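Trans-4-hydroxy-L-proline dehydratase (Clostridioides difficile 70-100-2010, PDB 6VXC) catalyses the radical-based dehydration of trans-4-hydroxy-L-proline to (S)-1-pyrroline-5-carboxylate, a step in the anaerobic degradation of hydroxyproline. Local coordinates at residues F172-C183 against L294-G303; I349-F360 against L663-F671. One frame throughout, in Å; residues are numbered along the deposited sequence.

Contact 1 of 2, residues F172-C183 against L294-G303; sequences FMEQRAPGHTVC and LNIWDAFTPG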
# COMPACT_ATOMS: atom_id res chain seq x y z
N PHE A 172 2.87 -1.20 11.67
CA PHE A 172 3.46 -1.05 10.34
C PHE A 172 4.94 -0.73 10.39
O PHE A 172 5.67 -1.06 9.45
CB PHE A 172 2.71 0.04 9.57
CG PHE A 172 1.76 -0.51 8.55
CD1 PHE A 172 0.97 -1.61 8.84
CD2 PHE A 172 1.70 0.04 7.28
CE1 PHE A 172 0.11 -2.14 7.90
CE2 PHE A 172 0.83 -0.48 6.33
CZ PHE A 172 0.04 -1.59 6.64
N MET A 173 5.44 -0.12 11.47
CA MET A 173 6.82 0.35 11.46
C MET A 173 7.79 -0.62 12.12
O MET A 173 8.94 -0.26 12.38
CB MET A 173 6.91 1.74 12.10
CG MET A 173 6.90 2.88 11.08
SD MET A 173 5.43 2.83 10.01
CE MET A 173 4.17 3.43 11.12
N GLU A 174 7.39 -1.88 12.34
CA GLU A 174 8.30 -2.82 12.97
C GLU A 174 9.40 -3.30 12.03
O GLU A 174 10.50 -3.62 12.48
CB GLU A 174 7.55 -4.02 13.55
CG GLU A 174 6.82 -4.93 12.55
CD GLU A 174 6.53 -6.30 13.15
OE1 GLU A 174 5.34 -6.59 13.44
OE2 GLU A 174 7.50 -7.08 13.34
N GLN A 175 9.11 -3.41 10.73
CA GLN A 175 10.09 -3.89 9.76
C GLN A 175 10.26 -2.99 8.56
O GLN A 175 11.01 -3.34 7.64
CB GLN A 175 9.71 -5.29 9.28
CG GLN A 175 9.80 -6.37 10.35
CD GLN A 175 9.22 -7.66 9.88
OE1 GLN A 175 9.46 -8.08 8.74
NE2 GLN A 175 8.45 -8.32 10.74
N ARG A 176 9.56 -1.86 8.51
CA ARG A 176 9.60 -0.96 7.37
C ARG A 176 9.47 0.46 7.89
O ARG A 176 8.97 0.69 8.99
CB ARG A 176 8.49 -1.24 6.34
CG ARG A 176 8.45 -2.67 5.85
CD ARG A 176 7.51 -2.85 4.68
NE ARG A 176 8.14 -2.42 3.44
CZ ARG A 176 7.58 -2.55 2.24
NH1 ARG A 176 6.37 -3.10 2.12
NH2 ARG A 176 8.24 -2.14 1.17
N ALA A 177 9.90 1.40 7.05
CA ALA A 177 9.76 2.82 7.32
C ALA A 177 8.38 3.32 6.91
O ALA A 177 7.71 2.72 6.07
CB ALA A 177 10.85 3.60 6.59
N PRO A 178 7.94 4.44 7.50
CA PRO A 178 6.58 4.93 7.24
C PRO A 178 6.21 4.97 5.76
O PRO A 178 5.16 4.44 5.38
CB PRO A 178 6.59 6.32 7.88
CG PRO A 178 7.56 6.19 9.02
CD PRO A 178 8.64 5.27 8.51
N GLY A 179 7.03 5.63 4.95
CA GLY A 179 6.80 5.62 3.51
C GLY A 179 5.38 6.01 3.18
O GLY A 179 4.87 7.03 3.64
N HIS A 180 4.75 5.18 2.36
CA HIS A 180 3.35 5.36 1.98
C HIS A 180 3.12 6.73 1.35
O HIS A 180 2.20 7.45 1.73
CB HIS A 180 2.42 5.17 3.18
CG HIS A 180 1.00 4.90 2.79
ND1 HIS A 180 0.10 5.91 2.56
CD2 HIS A 180 0.34 3.74 2.57
CE1 HIS A 180 -1.06 5.39 2.21
NE2 HIS A 180 -0.94 4.07 2.20
N THR A 181 3.93 7.07 0.34
CA THR A 181 3.85 8.41 -0.24
C THR A 181 4.00 8.36 -1.77
O THR A 181 4.37 7.33 -2.35
CB THR A 181 4.89 9.34 0.42
OG1 THR A 181 4.56 10.70 0.12
CG2 THR A 181 6.28 9.05 -0.09
N VAL A 182 3.69 9.48 -2.42
CA VAL A 182 3.52 9.56 -3.87
C VAL A 182 4.24 10.80 -4.39
O VAL A 182 4.19 11.86 -3.78
CB VAL A 182 2.02 9.58 -4.26
CG1 VAL A 182 1.80 9.71 -5.80
CG2 VAL A 182 1.32 8.32 -3.74
N CYS A 183 4.88 10.66 -5.54
CA CYS A 183 5.63 11.75 -6.13
C CYS A 183 4.69 12.85 -6.61
O CYS A 183 3.60 12.57 -7.13
CB CYS A 183 6.47 11.23 -7.30
SG CYS A 183 7.76 12.32 -7.87
N LEU A 294 15.40 4.18 2.35
CA LEU A 294 14.72 3.45 3.41
C LEU A 294 13.79 2.43 2.78
O LEU A 294 13.36 2.60 1.64
CB LEU A 294 13.92 4.39 4.32
CG LEU A 294 14.72 5.30 5.26
CD1 LEU A 294 13.82 6.42 5.76
CD2 LEU A 294 15.35 4.50 6.40
N ASN A 295 13.45 1.39 3.54
CA ASN A 295 12.48 0.37 3.10
C ASN A 295 11.06 0.89 3.36
O ASN A 295 10.38 0.47 4.30
CB ASN A 295 12.71 -0.95 3.82
CG ASN A 295 11.71 -2.01 3.39
OD1 ASN A 295 10.99 -1.84 2.41
ND2 ASN A 295 11.70 -3.15 4.10
N ILE A 296 10.60 1.79 2.49
CA ILE A 296 9.34 2.50 2.72
C ILE A 296 8.15 1.67 2.26
O ILE A 296 8.22 0.96 1.26
CB ILE A 296 9.36 3.89 2.04
CG1 ILE A 296 9.83 3.76 0.58
CG2 ILE A 296 10.21 4.86 2.83
CD1 ILE A 296 9.85 5.05 -0.18
N TRP A 297 7.06 1.73 3.03
CA TRP A 297 5.80 1.09 2.64
C TRP A 297 5.35 1.58 1.27
O TRP A 297 5.40 2.77 0.98
CB TRP A 297 4.72 1.38 3.68
CG TRP A 297 4.74 0.44 4.86
CD1 TRP A 297 5.20 0.70 6.12
CD2 TRP A 297 4.30 -0.92 4.86
NE1 TRP A 297 5.06 -0.42 6.91
CE2 TRP A 297 4.51 -1.43 6.16
CE3 TRP A 297 3.74 -1.77 3.89
CZ2 TRP A 297 4.19 -2.74 6.51
CZ3 TRP A 297 3.41 -3.07 4.25
CH2 TRP A 297 3.64 -3.54 5.54
N ASP A 298 4.90 0.64 0.44
CA ASP A 298 4.32 0.95 -0.88
C ASP A 298 5.32 1.59 -1.83
O ASP A 298 4.95 2.37 -2.71
CB ASP A 298 3.09 1.84 -0.74
CG ASP A 298 1.96 1.18 0.04
OD1 ASP A 298 2.06 -0.03 0.33
OD2 ASP A 298 0.97 1.86 0.35
N ALA A 299 6.60 1.22 -1.69
CA ALA A 299 7.66 1.65 -2.59
C ALA A 299 7.57 3.13 -2.94
O ALA A 299 7.67 3.98 -2.06
CB ALA A 299 7.63 0.79 -3.86
N PHE A 300 7.39 3.44 -4.22
CA PHE A 300 7.15 4.81 -4.68
C PHE A 300 6.28 4.72 -5.92
O PHE A 300 6.11 3.65 -6.50
CB PHE A 300 8.49 5.55 -4.96
CG PHE A 300 8.39 7.06 -4.86
CD1 PHE A 300 7.70 7.66 -3.82
CD2 PHE A 300 9.01 7.87 -5.78
CE1 PHE A 300 7.62 9.04 -3.72
CE2 PHE A 300 8.93 9.25 -5.69
CZ PHE A 300 8.25 9.84 -4.66
N THR A 301 5.69 5.85 -6.30
CA THR A 301 4.85 5.86 -7.49
C THR A 301 4.81 7.26 -8.07
O THR A 301 4.76 8.24 -7.31
CB THR A 301 3.40 5.40 -7.21
OG1 THR A 301 2.57 5.73 -8.32
CG2 THR A 301 2.84 6.06 -5.95
N PRO A 302 4.77 7.40 -9.39
CA PRO A 302 4.61 8.74 -9.97
C PRO A 302 3.23 9.32 -9.74
O PRO A 302 3.03 10.52 -10.00
CB PRO A 302 4.88 8.49 -11.46
CG PRO A 302 4.44 7.08 -11.66
CD PRO A 302 4.81 6.35 -10.42
N GLY A 303 2.28 8.53 -9.23
CA GLY A 303 0.95 9.06 -8.96
C GLY A 303 0.19 9.37 -10.24
O GLY A 303 -0.20 8.44 -10.95
O HOH W 1 13.50 -2.97 6.24
O HOH W 2 3.97 -2.13 0.44
O HOH W 3 3.24 4.68 -2.54
O HOH W 4 6.13 5.31 -0.21

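Contact 2 of 2, residues I349-F360 against L663-F671; sequences ITLKESSTYTDF and LPTTCHIYF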
# COMPACT_ATOMS: atom_id res chain seq x y z
N ILE A 349 4.62 -11.06 11.71
CA ILE A 349 3.30 -10.47 11.49
C ILE A 349 3.28 -9.61 10.22
O ILE A 349 2.27 -9.53 9.52
CB ILE A 349 2.85 -9.65 12.71
CG1 ILE A 349 2.90 -10.50 14.00
CG2 ILE A 349 1.46 -9.09 12.48
CD1 ILE A 349 2.03 -11.72 13.94
N THR A 350 4.38 -8.91 9.93
CA THR A 350 4.43 -8.08 8.73
C THR A 350 4.12 -8.90 7.48
O THR A 350 3.41 -8.44 6.59
CB THR A 350 5.79 -7.40 8.61
OG1 THR A 350 6.06 -6.67 9.81
CG2 THR A 350 5.80 -6.44 7.40
N LEU A 351 4.66 -10.11 7.39
CA LEU A 351 4.34 -10.98 6.26
C LEU A 351 2.86 -11.37 6.27
O LEU A 351 2.19 -11.29 5.24
CB LEU A 351 5.26 -12.20 6.29
CG LEU A 351 5.36 -13.24 5.16
CD1 LEU A 351 4.31 -14.30 5.28
CD2 LEU A 351 5.40 -12.60 3.76
N LYS A 352 2.34 -11.75 7.43
CA LYS A 352 0.95 -12.19 7.51
C LYS A 352 -0.00 -11.10 7.05
O LYS A 352 -1.03 -11.38 6.42
CB LYS A 352 0.62 -12.61 8.95
CG LYS A 352 1.42 -13.80 9.48
CD LYS A 352 0.97 -14.17 10.91
CE LYS A 352 1.39 -15.58 11.28
NZ LYS A 352 0.51 -16.16 12.34
N GLU A 353 0.33 -9.84 7.34
CA GLU A 353 -0.56 -8.76 6.98
C GLU A 353 -0.32 -8.26 5.55
O GLU A 353 -1.19 -7.57 5.01
CB GLU A 353 -0.44 -7.58 7.96
CG GLU A 353 0.92 -6.88 7.97
CD GLU A 353 1.05 -5.85 9.11
OE1 GLU A 353 0.10 -5.07 9.31
OE2 GLU A 353 2.09 -5.81 9.80
N SER A 354 0.81 -8.61 4.93
CA SER A 354 1.12 -8.17 3.58
C SER A 354 1.84 -9.31 2.85
O SER A 354 3.00 -9.20 2.47
CB SER A 354 1.96 -6.89 3.60
OG SER A 354 2.18 -6.39 2.29
N SER A 355 1.13 -10.41 2.60
CA SER A 355 1.77 -11.65 2.17
C SER A 355 1.88 -11.67 0.64
O SER A 355 1.16 -12.38 -0.06
CB SER A 355 1.00 -12.84 2.72
OG SER A 355 1.71 -14.06 2.51
N THR A 356 2.85 -10.91 0.12
CA THR A 356 3.00 -10.73 -1.32
C THR A 356 4.41 -10.26 -1.62
O THR A 356 5.07 -9.66 -0.78
CB THR A 356 1.99 -9.69 -1.85
OG1 THR A 356 2.18 -9.52 -3.26
CG2 THR A 356 2.22 -8.33 -1.17
N TYR A 357 4.86 -10.55 -2.85
CA TYR A 357 6.07 -9.92 -3.38
C TYR A 357 5.82 -8.49 -3.86
O TYR A 357 6.78 -7.73 -4.03
CB TYR A 357 6.64 -10.72 -4.57
CG TYR A 357 7.21 -12.10 -4.27
CD1 TYR A 357 8.45 -12.26 -3.67
CD2 TYR A 357 6.51 -13.24 -4.62
CE1 TYR A 357 8.97 -13.54 -3.40
CE2 TYR A 357 7.00 -14.52 -4.38
CZ TYR A 357 8.24 -14.67 -3.76
OH TYR A 357 8.72 -15.94 -3.53
N THR A 358 4.58 -8.12 -4.15
CA THR A 358 4.32 -6.80 -4.72
C THR A 358 4.51 -5.71 -3.66
O THR A 358 4.41 -5.97 -2.46
CB THR A 358 2.92 -6.74 -5.34
OG1 THR A 358 1.92 -6.93 -4.33
CG2 THR A 358 2.76 -7.85 -6.39
N ASP A 359 4.79 -4.48 -4.12
CA ASP A 359 5.06 -3.36 -3.23
C ASP A 359 4.10 -2.20 -3.46
O ASP A 359 4.42 -1.07 -3.10
CB ASP A 359 6.51 -2.87 -3.39
CG ASP A 359 7.11 -2.33 -2.07
OD1 ASP A 359 6.42 -2.29 -1.03
OD2 ASP A 359 8.29 -1.95 -2.09
N PHE A 360 2.94 -2.46 -4.09
CA PHE A 360 1.80 -1.55 -4.04
C PHE A 360 2.15 -0.16 -4.58
O PHE A 360 1.80 0.86 -3.98
CB PHE A 360 1.24 -1.44 -2.62
CG PHE A 360 0.73 -2.73 -2.08
CD1 PHE A 360 1.59 -3.64 -1.50
CD2 PHE A 360 -0.61 -3.05 -2.17
CE1 PHE A 360 1.13 -4.83 -1.01
CE2 PHE A 360 -1.07 -4.25 -1.69
CZ PHE A 360 -0.19 -5.14 -1.11
N LEU A 663 -9.33 -1.01 4.99
CA LEU A 663 -8.76 -1.96 4.05
C LEU A 663 -8.02 -3.05 4.83
O LEU A 663 -7.64 -2.84 5.98
CB LEU A 663 -7.81 -1.27 3.05
CG LEU A 663 -6.53 -0.46 3.32
CD1 LEU A 663 -6.78 0.65 4.31
CD2 LEU A 663 -5.33 -1.29 3.71
N PRO A 664 -7.86 -4.25 4.24
CA PRO A 664 -7.27 -5.36 4.99
C PRO A 664 -5.93 -5.89 4.45
O PRO A 664 -5.22 -6.57 5.18
CB PRO A 664 -8.34 -6.45 4.85
CG PRO A 664 -8.80 -6.24 3.39
CD PRO A 664 -8.68 -4.74 3.11
N THR A 665 -5.62 -5.62 3.18
CA THR A 665 -4.59 -6.38 2.45
C THR A 665 -4.78 -7.88 2.71
O THR A 665 -5.81 -8.43 2.31
CB THR A 665 -3.18 -5.89 2.80
OG1 THR A 665 -3.12 -4.46 2.68
CG2 THR A 665 -2.14 -6.51 1.86
N THR A 666 -3.84 -8.57 3.36
CA THR A 666 -4.09 -9.96 3.74
C THR A 666 -4.33 -10.11 5.25
O THR A 666 -4.38 -11.23 5.76
CB THR A 666 -2.95 -10.90 3.30
OG1 THR A 666 -1.70 -10.47 3.83
CG2 THR A 666 -2.85 -11.00 1.75
N CYS A 667 -4.50 -9.00 5.96
CA CYS A 667 -4.65 -9.08 7.41
C CYS A 667 -6.00 -9.63 7.84
O CYS A 667 -6.11 -10.07 9.00
CB CYS A 667 -4.43 -7.70 8.04
SG CYS A 667 -4.05 -7.77 9.78
N HIS A 668 -7.01 -9.64 6.96
CA HIS A 668 -8.29 -10.25 7.32
C HIS A 668 -8.17 -11.76 7.49
O HIS A 668 -8.99 -12.35 8.20
CB HIS A 668 -9.40 -9.91 6.31
CG HIS A 668 -9.14 -10.41 4.92
ND1 HIS A 668 -8.04 -10.02 4.19
CD2 HIS A 668 -9.86 -11.22 4.12
CE1 HIS A 668 -8.08 -10.60 3.00
NE2 HIS A 668 -9.18 -11.34 2.93
N ILE A 669 -7.18 -12.38 6.86
CA ILE A 669 -6.90 -13.80 7.09
C ILE A 669 -6.35 -13.99 8.50
O ILE A 669 -6.89 -14.76 9.30
CB ILE A 669 -5.95 -14.35 6.02
CG1 ILE A 669 -6.49 -14.06 4.60
CG2 ILE A 669 -5.64 -15.83 6.26
CD1 ILE A 669 -7.88 -14.65 4.30
N TYR A 670 -5.27 -13.28 8.83
CA TYR A 670 -4.64 -13.36 10.15
C TYR A 670 -5.62 -13.03 11.26
O TYR A 670 -5.73 -13.77 12.25
CB TYR A 670 -3.44 -12.40 10.18
CG TYR A 670 -2.82 -12.08 11.54
CD1 TYR A 670 -2.39 -13.08 12.40
CD2 TYR A 670 -2.62 -10.77 11.92
CE1 TYR A 670 -1.81 -12.78 13.63
CE2 TYR A 670 -2.02 -10.45 13.15
CZ TYR A 670 -1.63 -11.47 14.00
OH TYR A 670 -1.05 -11.15 15.21
N PHE A 671 -6.36 -11.93 11.11
CA PHE A 671 -7.28 -11.49 12.16
C PHE A 671 -8.37 -12.52 12.43
O PHE A 671 -8.83 -12.64 13.57
CB PHE A 671 -7.91 -10.15 11.79
CG PHE A 671 -7.04 -8.96 12.08
CD1 PHE A 671 -5.85 -9.11 12.77
CD2 PHE A 671 -7.43 -7.68 11.68
CE1 PHE A 671 -5.05 -8.01 13.06
CE2 PHE A 671 -6.64 -6.56 11.97
CZ PHE A 671 -5.44 -6.74 12.66

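Contact 1 of 2, residues F172-C183 against L294-G303
The indole of Trp297 is sandwiched between Phe172 and Arg176, where two buried loops of the glycyl radical enzyme core meet. On one face the Phe172 ring forms an offset stack with the six-membered ring, centroids 4.1 Å apart and planes at 21°. Over the opposite face runs the Arg176 chain, with Arg176 CD 3.6 Å from the centroid of the six-membered ring of Trp297, a CH-pi contact; its guanidinium lies farther off-centre as a cation-pi partner. At the indole edge, Trp297 NE1 donates to Phe172 O at 2.7 Å, the acceptor lying in the ring plane; this bond and the two covered faces together limit how the indole can turn. A single beta bridge between Ala177 and Ile296 joins the loops. A bend at chi3 (80°) lets Arg176 grip Asn295 side-on: NE and NH2 of Arg176 both donate to Asn295 OD1, at 3.1 and 3.0 Å, from the same face of the amide, while NH2 has a second partner in Asp359. Within the type II turn from Ile296 to Ala299, Asp298 lies alongside His180, whose NE2 bonds instead to Glu456, the proton acceptor by similarity; Asp298 OD1 hydrogen-bonds a glycerol, probably from the crystallisation liquor, which is consistent with a place on the active-site pocket. Gly179 fits tightly under Ile296 CB. Farther along, Cys183 N donates to Thr301 O at 3.0 Å, nearly straight on to the carbonyl.

Contact 2 of 2, residues I349-F360 against L663-F671
Helix 349-353 and helix 667-671 approach to 8.8 Å between axes, their N-to-C directions 118° apart, and the C-terminal end of the first meets the N-terminal end of the second. Glu353 and Cys667 bring their CA atoms within 4.1 Å. A type II' turn, Pro664 to Cys667, leads into the second helix, and in that turn Thr666 N donates to Glu353 O at 3.3 Å. Thr666 also carries the side-chain bonding: with chi1 at 57°, Thr666 OG1 sits between its own backbone N and carbonyl carbon, donates to Lys352 O at 2.8 Å and accepts from Ser355 N at 3.1 Å. Beside it, Thr665 CG2 lies 3.8 Å from Phe360 CZ, reaching the ring obliquely, while Thr665 OG1 bonds to Tyr470. Ile349 and Lys352 both cross the Tyr670 side chain at about a right angle; Ile349 CD1 comes 3.7 Å from Tyr670 CZ, and Lys352 CD lies by Tyr670 CD1. The Phe360 ring meets Tyr786, the neighbour of the glycyl radical site Gly785, edge-to-face. One threonine hydroxyl therefore serves as both donor and acceptor, tying the end of helix 349-353 and the chain leaving it to the turn before helix 667-671.

Overall arrangement
Both contacts are buried near the middle of the chain, their centres 15 Å apart, but contact 2 reaches toward the surface at Lys352 whereas every touching residue of contact 1 is buried. Contact 1 joins two loops through aromatic stacking, a guanidinium and bridging waters; contact 2 joins two helix ends by a threonine hydroxyl and modest apolar packing, over less than half the buried area. They share a border: Arg176 of contact 1 forms a salt bridge with Asp359 of contact 2, and Phe172 packs on Glu353. The side chain of Phe360 lies about 4 Å and that of Asp298 about 6 Å from that of Cys454, by similarity the cysteine radical site.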